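Local coordinates for protein probable TonB-dependent siderophore receptor PiuA (Acinetobacter baumannii, PDB 5FP1) that probably carries out the first step of iron uptake at the outer membrane, binding iron-chelating siderophores and passing them inward through a plugged beta-barrel, at residues Ala74-Asn79 against Lys695-His700; Gly78-Asp83 against Ser104-Arg109; Gln265-His270 against Ser295-Val300. All blocks are in the same frame, centred on the assembly; numbering follows the deposited sequence.

Contact 1: residues Ala74-Asn79 against Lys695-His700. With PO4 (phosphate ion), chain B.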
loop_
_atom_site.group_PDB
_atom_site.type_symbol
_atom_site.label_atom_id
_atom_site.label_comp_id
_atom_site.label_asym_id
_atom_site.label_seq_id
_atom_site.Cartn_x
_atom_site.Cartn_y
_atom_site.Cartn_z
ATOM N N ALA A 74 -1.837 6.104 -8.828
ATOM C CA ALA A 74 -2.053 5.380 -10.070
ATOM C C ALA A 74 -0.747 5.237 -10.829
ATOM O O ALA A 74 0.244 5.918 -10.517
ATOM C CB ALA A 74 -3.066 6.107 -10.923
ATOM N N GLY A 75 -0.764 4.352 -11.824
ATOM C CA GLY A 75 0.376 4.134 -12.691
ATOM C C GLY A 75 0.399 4.978 -13.944
ATOM O O GLY A 75 -0.576 5.627 -14.294
ATOM N N GLU A 76 1.532 4.969 -14.629
ATOM C CA GLU A 76 1.620 5.625 -15.934
ATOM C C GLU A 76 2.750 5.007 -16.740
ATOM O O GLU A 76 3.018 3.819 -16.604
ATOM C CB GLU A 76 1.784 7.134 -15.811
ATOM C CG GLU A 76 1.104 7.896 -16.946
ATOM C CD GLU A 76 2.081 8.781 -17.717
ATOM O OE1 GLU A 76 2.876 8.226 -18.504
ATOM O OE2 GLU A 76 2.057 10.024 -17.543
ATOM N N GLY A 77 3.355 5.768 -17.645
ATOM C CA GLY A 77 4.348 5.211 -18.532
ATOM C C GLY A 77 5.633 4.811 -17.835
ATOM O O GLY A 77 6.281 3.844 -18.241
ATOM N N GLY A 78 5.982 5.545 -16.784
ATOM C CA GLY A 78 7.224 5.343 -16.064
ATOM C C GLY A 78 7.091 4.828 -14.652
ATOM O O GLY A 78 8.051 4.851 -13.886
ATOM N N ASN A 79 5.893 4.373 -14.268
ATOM C CA ASN A 79 5.737 3.737 -12.972
ATOM C C ASN A 79 4.601 2.741 -12.952
ATOM O O ASN A 79 3.574 2.986 -13.574
ATOM C CB ASN A 79 5.544 4.777 -11.886
ATOM C CG ASN A 79 4.211 5.476 -11.972
ATOM O OD1 ASN A 79 3.947 6.228 -12.905
ATOM N ND2 ASN A 79 3.383 5.280 -10.945
ATOM N N LYS A 695 -8.211 7.155 -7.373
ATOM C CA LYS A 695 -6.835 7.569 -7.713
ATOM C C LYS A 695 -6.921 8.711 -8.677
ATOM O O LYS A 695 -7.721 8.680 -9.627
ATOM C CB LYS A 695 -6.061 6.433 -8.419
ATOM C CG LYS A 695 -6.148 5.079 -7.726
ATOM C CD LYS A 695 -5.578 3.946 -8.561
ATOM C CE LYS A 695 -5.865 2.601 -7.894
ATOM N NZ LYS A 695 -5.244 1.492 -8.675
ATOM N N ALA A 696 -6.065 9.691 -8.470
ATOM C CA ALA A 696 -5.924 10.800 -9.372
ATOM C C ALA A 696 -4.466 10.829 -9.813
ATOM O O ALA A 696 -3.576 11.038 -8.989
ATOM C CB ALA A 696 -6.322 12.075 -8.679
ATOM N N TYR A 697 -4.206 10.564 -11.103
ATOM C CA TYR A 697 -2.840 10.670 -11.597
ATOM C C TYR A 697 -2.458 12.129 -11.828
ATOM O O TYR A 697 -3.330 12.989 -12.023
ATOM C CB TYR A 697 -2.588 9.791 -12.842
ATOM C CG TYR A 697 -1.108 9.648 -13.064
ATOM C CD1 TYR A 697 -0.316 8.996 -12.121
ATOM C CD2 TYR A 697 -0.473 10.248 -14.154
ATOM C CE1 TYR A 697 1.058 8.918 -12.273
ATOM C CE2 TYR A 697 0.898 10.164 -14.318
ATOM C CZ TYR A 697 1.653 9.502 -13.370
ATOM O OH TYR A 697 3.012 9.406 -13.500
ATOM N N ALA A 698 -1.156 12.409 -11.812
ATOM C CA ALA A 698 -0.633 13.788 -11.979
ATOM C C ALA A 698 -1.049 14.413 -13.302
ATOM O O ALA A 698 -1.158 15.634 -13.427
ATOM C CB ALA A 698 0.902 13.805 -11.827
ATOM N N SER A 699 -1.266 13.569 -14.299
ATOM C CA SER A 699 -1.813 14.018 -15.566
ATOM C C SER A 699 -2.735 12.947 -16.168
ATOM O O SER A 699 -2.796 11.816 -15.694
ATOM C CB SER A 699 -0.681 14.388 -16.527
ATOM O OG SER A 699 -1.209 15.196 -17.556
ATOM N N HIS A 700 -3.477 13.332 -17.183
ATOM C CA HIS A 700 -4.188 12.404 -18.059
ATOM C C HIS A 700 -5.512 11.803 -17.560
ATOM O O HIS A 700 -6.522 11.868 -18.275
ATOM C CB HIS A 700 -3.270 11.282 -18.534
ATOM C CG HIS A 700 -1.928 11.750 -18.999
ATOM N ND1 HIS A 700 -1.766 12.745 -19.941
ATOM C CD2 HIS A 700 -0.678 11.338 -18.667
ATOM C CE1 HIS A 700 -0.478 12.935 -20.160
ATOM N NE2 HIS A 700 0.205 12.093 -19.400
HETATM P P PO4 B . 2.965 10.978 -21.088
HETATM O O1 PO4 B . 2.289 11.708 -22.229
HETATM O O2 PO4 B . 2.107 9.783 -20.738
HETATM O O3 PO4 B . 3.103 11.891 -19.870
HETATM O O4 PO4 B . 4.342 10.508 -21.527
HETATM O O HOH W 1 -1.623 8.908 -8.721
HETATM O O HOH W 2 5.315 7.568 -14.943
#

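Contact 2: residues Gly78-Asp83 against Ser104-Arg109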
loop_
_atom_site.group_PDB
_atom_site.type_symbol
_atom_site.label_atom_id
_atom_site.label_comp_id
_atom_site.label_asym_id
_atom_site.label_seq_id
_atom_site.Cartn_x
_atom_site.Cartn_y
_atom_site.Cartn_z
ATOM N N GLY A 78 5.982 5.545 -16.784
ATOM C CA GLY A 78 7.224 5.343 -16.064
ATOM C C GLY A 78 7.091 4.828 -14.652
ATOM O O GLY A 78 8.051 4.851 -13.886
ATOM N N ASN A 79 5.893 4.373 -14.268
ATOM C CA ASN A 79 5.737 3.737 -12.972
ATOM C C ASN A 79 4.601 2.741 -12.952
ATOM O O ASN A 79 3.574 2.986 -13.574
ATOM C CB ASN A 79 5.544 4.777 -11.886
ATOM C CG ASN A 79 4.211 5.476 -11.972
ATOM O OD1 ASN A 79 3.947 6.228 -12.905
ATOM N ND2 ASN A 79 3.383 5.280 -10.945
ATOM N N PRO A 80 4.789 1.610 -12.250
ATOM C CA PRO A 80 3.823 0.514 -12.344
ATOM C C PRO A 80 2.501 0.826 -11.681
ATOM O O PRO A 80 2.394 1.762 -10.865
ATOM C CB PRO A 80 4.535 -0.652 -11.649
ATOM C CG PRO A 80 5.473 0.013 -10.686
ATOM C CD PRO A 80 5.934 1.259 -11.398
ATOM N N ASN A 81 1.490 0.052 -12.060
ATOM C CA ASN A 81 0.105 0.327 -11.688
ATOM C C ASN A 81 -0.368 -0.557 -10.530
ATOM O O ASN A 81 -1.523 -0.974 -10.509
ATOM C CB ASN A 81 -0.800 0.072 -12.890
ATOM C CG ASN A 81 -0.791 -1.403 -13.324
ATOM O OD1 ASN A 81 0.041 -2.196 -12.869
ATOM N ND2 ASN A 81 -1.748 -1.781 -14.182
ATOM N N GLY A 82 0.521 -0.868 -9.577
ATOM C CA GLY A 82 0.156 -1.738 -8.454
ATOM C C GLY A 82 -0.299 -0.946 -7.227
ATOM O O GLY A 82 -0.769 0.191 -7.351
ATOM N N ASP A 83 -0.188 -1.540 -6.040
ATOM C CA ASP A 83 -0.511 -0.801 -4.824
ATOM C C ASP A 83 0.432 0.409 -4.707
ATOM O O ASP A 83 1.665 0.244 -4.754
ATOM C CB ASP A 83 -0.342 -1.658 -3.575
ATOM C CG ASP A 83 -1.216 -2.898 -3.568
ATOM O OD1 ASP A 83 -2.335 -2.896 -4.134
ATOM O OD2 ASP A 83 -0.758 -3.898 -2.980
ATOM N N SER A 104 8.733 -4.586 -1.515
ATOM C CA SER A 104 8.119 -3.460 -2.223
ATOM C C SER A 104 8.326 -3.472 -3.724
ATOM O O SER A 104 8.492 -2.425 -4.325
ATOM C CB SER A 104 8.634 -2.123 -1.661
ATOM O OG SER A 104 8.010 -1.870 -0.419
ATOM N N THR A 105 8.255 -4.644 -4.336
ATOM C CA THR A 105 8.063 -4.725 -5.762
ATOM C C THR A 105 6.608 -4.453 -6.063
ATOM O O THR A 105 5.719 -4.718 -5.226
ATOM C CB THR A 105 8.478 -6.130 -6.273
ATOM O OG1 THR A 105 7.902 -7.128 -5.428
ATOM C CG2 THR A 105 10.013 -6.268 -6.205
ATOM N N SER A 106 6.327 -3.992 -7.268
ATOM C CA SER A 106 4.941 -3.673 -7.576
ATOM C C SER A 106 4.067 -4.932 -7.633
ATOM O O SER A 106 4.352 -5.897 -8.366
ATOM C CB SER A 106 4.826 -2.911 -8.866
ATOM O OG SER A 106 3.487 -2.481 -9.067
ATOM N N GLN A 107 2.991 -4.873 -6.868
ATOM C CA GLN A 107 2.038 -5.975 -6.739
ATOM C C GLN A 107 0.676 -5.408 -6.377
ATOM O O GLN A 107 0.570 -4.318 -5.785
ATOM C CB GLN A 107 2.444 -6.900 -5.578
ATOM C CG GLN A 107 3.849 -7.440 -5.628
ATOM C CD GLN A 107 4.323 -8.014 -4.296
ATOM O OE1 GLN A 107 5.467 -7.771 -3.840
ATOM N NE2 GLN A 107 3.495 -8.826 -3.710
ATOM N N ASN A 108 -0.369 -6.160 -6.703
ATOM C CA ASN A 108 -1.713 -5.931 -6.165
ATOM C C ASN A 108 -1.917 -6.968 -5.053
ATOM O O ASN A 108 -2.235 -8.129 -5.330
ATOM C CB ASN A 108 -2.747 -6.101 -7.277
ATOM C CG ASN A 108 -2.495 -5.163 -8.459
ATOM O OD1 ASN A 108 -2.167 -4.013 -8.282
ATOM N ND2 ASN A 108 -2.681 -5.661 -9.659
ATOM N N ARG A 109 -1.627 -6.587 -3.815
ATOM C CA ARG A 109 -1.527 -7.576 -2.741
ATOM C C ARG A 109 -2.908 -8.091 -2.324
ATOM O O ARG A 109 -3.874 -7.314 -2.274
ATOM C CB ARG A 109 -0.793 -6.986 -1.552
ATOM C CG ARG A 109 0.669 -6.698 -1.869
ATOM C CD ARG A 109 1.311 -5.742 -0.883
ATOM N NE ARG A 109 2.705 -5.452 -1.225
ATOM C CZ ARG A 109 3.098 -4.661 -2.209
ATOM N NH1 ARG A 109 2.203 -4.017 -2.956
ATOM N NH2 ARG A 109 4.398 -4.507 -2.441
HETATM O O HOH W 3 1.719 -3.570 -10.977
HETATM O O HOH W 4 -2.898 -3.384 -11.465
HETATM O O HOH W 5 2.907 -0.196 -7.638
HETATM O O HOH W 6 3.071 -2.165 -5.030
HETATM O O HOH W 7 -4.180 -4.661 -3.405
HETATM O O HOH W 8 -3.689 -2.352 -6.311
#

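Contact 3: residues Gln265-His270 against Ser295-Val300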
loop_
_atom_site.group_PDB
_atom_site.type_symbol
_atom_site.label_atom_id
_atom_site.label_comp_id
_atom_site.label_asym_id
_atom_site.label_seq_id
_atom_site.Cartn_x
_atom_site.Cartn_y
_atom_site.Cartn_z
ATOM N N GLN A 265 -2.555 -8.240 -17.626
ATOM C CA GLN A 265 -1.590 -8.145 -16.546
ATOM C C GLN A 265 -1.485 -9.466 -15.854
ATOM O O GLN A 265 -2.489 -10.056 -15.454
ATOM C CB GLN A 265 -1.980 -7.050 -15.541
ATOM C CG GLN A 265 -1.017 -6.898 -14.355
ATOM C CD GLN A 265 -1.019 -5.478 -13.787
ATOM O OE1 GLN A 265 -2.049 -4.796 -13.798
ATOM N NE2 GLN A 265 0.160 -5.011 -13.319
ATOM N N LYS A 266 -0.255 -9.908 -15.699
ATOM C CA LYS A 266 0.045 -11.148 -15.017
ATOM C C LYS A 266 1.117 -10.906 -13.960
ATOM O O LYS A 266 2.224 -10.446 -14.255
ATOM C CB LYS A 266 0.562 -12.171 -16.034
ATOM C CG LYS A 266 -0.481 -12.580 -17.069
ATOM C CD LYS A 266 0.167 -13.216 -18.298
ATOM C CE LYS A 266 -0.901 -13.710 -19.263
ATOM N NZ LYS A 266 -0.308 -14.459 -20.407
ATOM N N GLN A 267 0.756 -11.156 -12.713
ATOM C CA GLN A 267 1.689 -11.038 -11.620
ATOM C C GLN A 267 1.934 -12.421 -11.059
ATOM O O GLN A 267 1.023 -13.259 -10.984
ATOM C CB GLN A 267 1.118 -10.104 -10.544
ATOM C CG GLN A 267 0.791 -8.712 -11.073
ATOM C CD GLN A 267 0.485 -7.700 -9.994
ATOM O OE1 GLN A 267 -0.008 -8.033 -8.918
ATOM N NE2 GLN A 267 0.776 -6.448 -10.278
ATOM N N GLU A 268 3.140 -12.622 -10.566
ATOM C CA GLU A 268 3.486 -13.875 -9.913
ATOM C C GLU A 268 4.470 -13.612 -8.794
ATOM O O GLU A 268 5.527 -13.042 -9.014
ATOM C CB GLU A 268 4.097 -14.857 -10.920
ATOM C CG GLU A 268 4.385 -16.218 -10.303
ATOM C CD GLU A 268 5.007 -17.207 -11.295
ATOM O OE1 GLU A 268 4.899 -17.010 -12.526
ATOM O OE2 GLU A 268 5.606 -18.192 -10.841
ATOM N N ASN A 269 4.088 -14.010 -7.587
ATOM C CA ASN A 269 4.867 -13.748 -6.403
ATOM C C ASN A 269 5.074 -15.007 -5.576
ATOM O O ASN A 269 4.115 -15.728 -5.317
ATOM C CB ASN A 269 4.208 -12.671 -5.576
ATOM C CG ASN A 269 4.434 -11.287 -6.173
ATOM O OD1 ASN A 269 5.473 -10.655 -5.961
ATOM N ND2 ASN A 269 3.505 -10.869 -7.002
ATOM N N HIS A 270 6.325 -15.204 -5.160
ATOM C CA HIS A 270 6.713 -16.301 -4.278
ATOM C C HIS A 270 7.485 -15.701 -3.140
ATOM O O HIS A 270 8.368 -14.856 -3.369
ATOM C CB HIS A 270 7.658 -17.267 -4.999
ATOM C CG HIS A 270 7.097 -17.898 -6.225
ATOM N ND1 HIS A 270 6.655 -19.206 -6.248
ATOM C CD2 HIS A 270 6.951 -17.428 -7.491
ATOM C CE1 HIS A 270 6.240 -19.504 -7.467
ATOM N NE2 HIS A 270 6.398 -18.441 -8.237
ATOM N N SER A 295 9.444 -11.935 -7.563
ATOM C CA SER A 295 8.279 -11.144 -7.932
ATOM C C SER A 295 8.343 -10.791 -9.413
ATOM O O SER A 295 9.322 -10.177 -9.870
ATOM C CB SER A 295 8.224 -9.860 -7.082
ATOM O OG SER A 295 7.027 -9.127 -7.340
ATOM N N LYS A 296 7.309 -11.191 -10.150
ATOM C CA LYS A 296 7.195 -10.899 -11.575
ATOM C C LYS A 296 5.958 -10.085 -11.879
ATOM O O LYS A 296 4.926 -10.256 -11.250
ATOM C CB LYS A 296 7.155 -12.209 -12.380
ATOM C CG LYS A 296 8.374 -13.072 -12.105
ATOM C CD LYS A 296 8.364 -14.409 -12.847
ATOM C CE LYS A 296 8.506 -14.194 -14.336
ATOM N NZ LYS A 296 9.151 -15.366 -14.995
ATOM N N ASN A 297 6.076 -9.198 -12.861
ATOM C CA ASN A 297 4.983 -8.366 -13.294
ATOM C C ASN A 297 5.119 -8.202 -14.793
ATOM O O ASN A 297 6.212 -7.902 -15.304
ATOM C CB ASN A 297 5.073 -7.010 -12.551
ATOM C CG ASN A 297 3.812 -6.166 -12.633
ATOM O OD1 ASN A 297 2.702 -6.623 -12.993
ATOM N ND2 ASN A 297 3.971 -4.891 -12.239
ATOM N N ASP A 298 4.025 -8.399 -15.506
ATOM C CA ASP A 298 4.034 -8.379 -16.964
ATOM C C ASP A 298 2.704 -7.777 -17.379
ATOM O O ASP A 298 1.658 -8.361 -17.107
ATOM C CB ASP A 298 4.185 -9.818 -17.489
ATOM C CG ASP A 298 4.340 -9.898 -18.992
ATOM O OD1 ASP A 298 4.464 -8.873 -19.674
ATOM O OD2 ASP A 298 4.346 -11.026 -19.511
ATOM N N TYR A 299 2.734 -6.578 -17.949
ATOM C CA TYR A 299 1.514 -5.862 -18.199
ATOM C C TYR A 299 1.526 -4.923 -19.395
ATOM O O TYR A 299 2.574 -4.380 -19.800
ATOM C CB TYR A 299 1.059 -5.092 -16.955
ATOM C CG TYR A 299 1.916 -3.917 -16.563
ATOM C CD1 TYR A 299 1.856 -2.711 -17.254
ATOM C CD2 TYR A 299 2.761 -3.995 -15.467
ATOM C CE1 TYR A 299 2.621 -1.620 -16.872
ATOM C CE2 TYR A 299 3.548 -2.913 -15.092
ATOM C CZ TYR A 299 3.477 -1.728 -15.794
ATOM O OH TYR A 299 4.292 -0.674 -15.412
ATOM N N VAL A 300 0.330 -4.758 -19.935
ATOM C CA VAL A 300 -0.016 -3.744 -20.934
ATOM C C VAL A 300 -1.378 -3.187 -20.548
ATOM O O VAL A 300 -2.348 -3.946 -20.405
ATOM C CB VAL A 300 -0.139 -4.350 -22.358
ATOM C CG1 VAL A 300 -0.764 -3.336 -23.311
ATOM C CG2 VAL A 300 1.225 -4.779 -22.861
HETATM O O HOH W 9 3.791 -8.600 -9.007
#

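Contact 1: residues Ala74-Asn79 against Lys695-His700
Tyr-697, Ala-74 and Glu-76 bury most of the surface where a loop of the plug meets the end of the short strand 693-696. The CG of Tyr-697 stands anti to the backbone N (chi1 -164°), which carries CD1 to 3.5 Å from Ala-74 O, while Gly-75 O sits over one ring face, offset toward the rim. Near the hydroxyl end the Glu-76 and Tyr-697 side chains cross at about a right angle, Glu-76 CB 3.4 Å from Tyr-697 CZ and its CG against CE2. The Ala-74 methyl sits between Lys-695 and the base of the Tyr-697 ring, CB 3.9 Å from Lys-695 CB.

One water takes the N-H of Ala-74 (N to water 2.8 Å) and donates to Ala-696 O. Beyond the ring, the Glu-76 carboxylate turns back so that Gly-77 N bonds to Glu-76 OE1 at 2.6 Å; Glu-76 OE2 lies at the edge of the His-700 ring, 3.2 Å from CD2. A phosphate, probably from the crystallisation liquor, accepts a bond of 2.9 Å from His-700 NE2 to its O3 and comes within 2.8 Å of Glu-76 OE1 through its O2; His-700 ND1 bonds to Ser-307.

Gly-75 O also bonds to Tyr-701 on strand 701-704, the middle member of a three-stranded antiparallel sheet between strands 234-238 and 693-696, and the plug loop thus rests against this small sheet.

Contact 2: residues Gly78-Asp83 against Ser104-Arg109
Pro-80, Gly-82 and Asp-83 meet Ser-106 to Arg-109 inside the plug domain of this TonB-dependent receptor, where two irregular loops run side by side.

Direct hydrogen bonds gather at Asp-83. Its backbone N donates almost straight to Gln-107 O (2.9 Å, 175° at the hydrogen). Two N-H groups of Arg-109 grip one oxygen, Asp-83 OD2: the backbone N at 2.9 Å on the syn side and NH1 at 3.0 Å on the anti side, the latter a salt bridge with the oxygen in the guanidinium plane. Both donors come from the same face of the carboxylate, whose plane is turned 40° from the guanidinium; the paired bonds should stabilise the charged carboxylate. At its other end the guanidinium is held by Asn-103 O through NH2.

Packing is close on both sides of Asn-81. Before it, Pro-80 CB lies 3.3 Å from Ser-106 OG, which stands anti to the backbone N (chi1 -173°). After it, beside the Asp-83 bonds, Gly-82 CA comes to 3.3 Å from Asn-108 OD1.

Waters join several further polar groups, one linking Asn-81 OD1 to Ser-106 OG. That amide oxygen also accepts a bond from Gln-265 of the barrel wall. Another water, lying in the guanidinium plane, accepts from Arg-109 NH1 at 2.9 Å.

Contact 3: residues Gln265-His270 against Ser295-Val300
Asn-297 OD1 takes hydrogen bonds from two glutamine amides of the adjacent strand. Gln-265 NE2 donates to it at 3.0 Å, nearly straight at 169°, and arrives on a lone pair in the carbonyl plane; these two amides are almost coplanar. Gln-267 NE2 gives a second, weak bond to Asn-297 OD1 at 3.3 Å, its amide turned 79° from that of Asn-297 although the two side chains lie alongside each other. The Asn-297 side chain reaches this position with CG anti to the backbone N (chi1 -165°).

Farther along the same face, Ser-295 OG donates to Asn-269 OD1 at 2.6 Å, tilted from the carbonyl plane, while a water links Asn-269 ND2 to Lys-296 O. Next to Gln-265, the Tyr-299 side chain runs in the same direction, its CD2 3.5 Å from Gln-265 NE2.

The backbones form an antiparallel hairpin of the transmembrane barrel, their axes 4.7 Å apart. Lys-266 with Asp-298 and Glu-268 with Lys-296 are the hydrogen-bonded pairs; in the second, Lys-296 N meets Glu-268 O at 2.8 Å. The face bearing these four side chains has another chemistry: His-270 NE2 donates to the anti lone pair of Glu-268 OE2 at 2.7 Å, and Asp-298 OD1 is bonded to Tyr-365 OH.

Several polar side chains of the Asn-297 face also bind the plug: Gln-265 NE2 donates to Asn-81, Gln-267 OE1 accepts from Asn-108 N, and Ser-295 OG pairs with Thr-105. Since Gln-265 NE2 bonds both Asn-297 OD1 and Asn-81 OD1, the bonds between the strands probably help to set the amide orientations that the barrel wall presents to the plug, a polar interface of directional hydrogen bonds.

Overall arrangement
Contact 1 opens first, at 74-79; contact 2 follows from the same loop, then contact 3 in the barrel hairpin of strands 264-279 and 284-304, and contact 1 closes only at 695-700. Contacts 1 and 2 share Gly-78 and Asn-79, their centres about 12 Å apart; those of contacts 2 and 3 are about 9 Å apart and those of contacts 1 and 3 about 19 Å. Contact 1 joins plug to barrel directly. Farther along the loop, Pro-80 CA lies 3.3 Å from Tyr-299 OH, and bonds from Asn-81 OD1 to Gln-265 NE2 and from Thr-105 OG1 to Ser-295 OG join contact 2 in the plug to contact 3 in the wall.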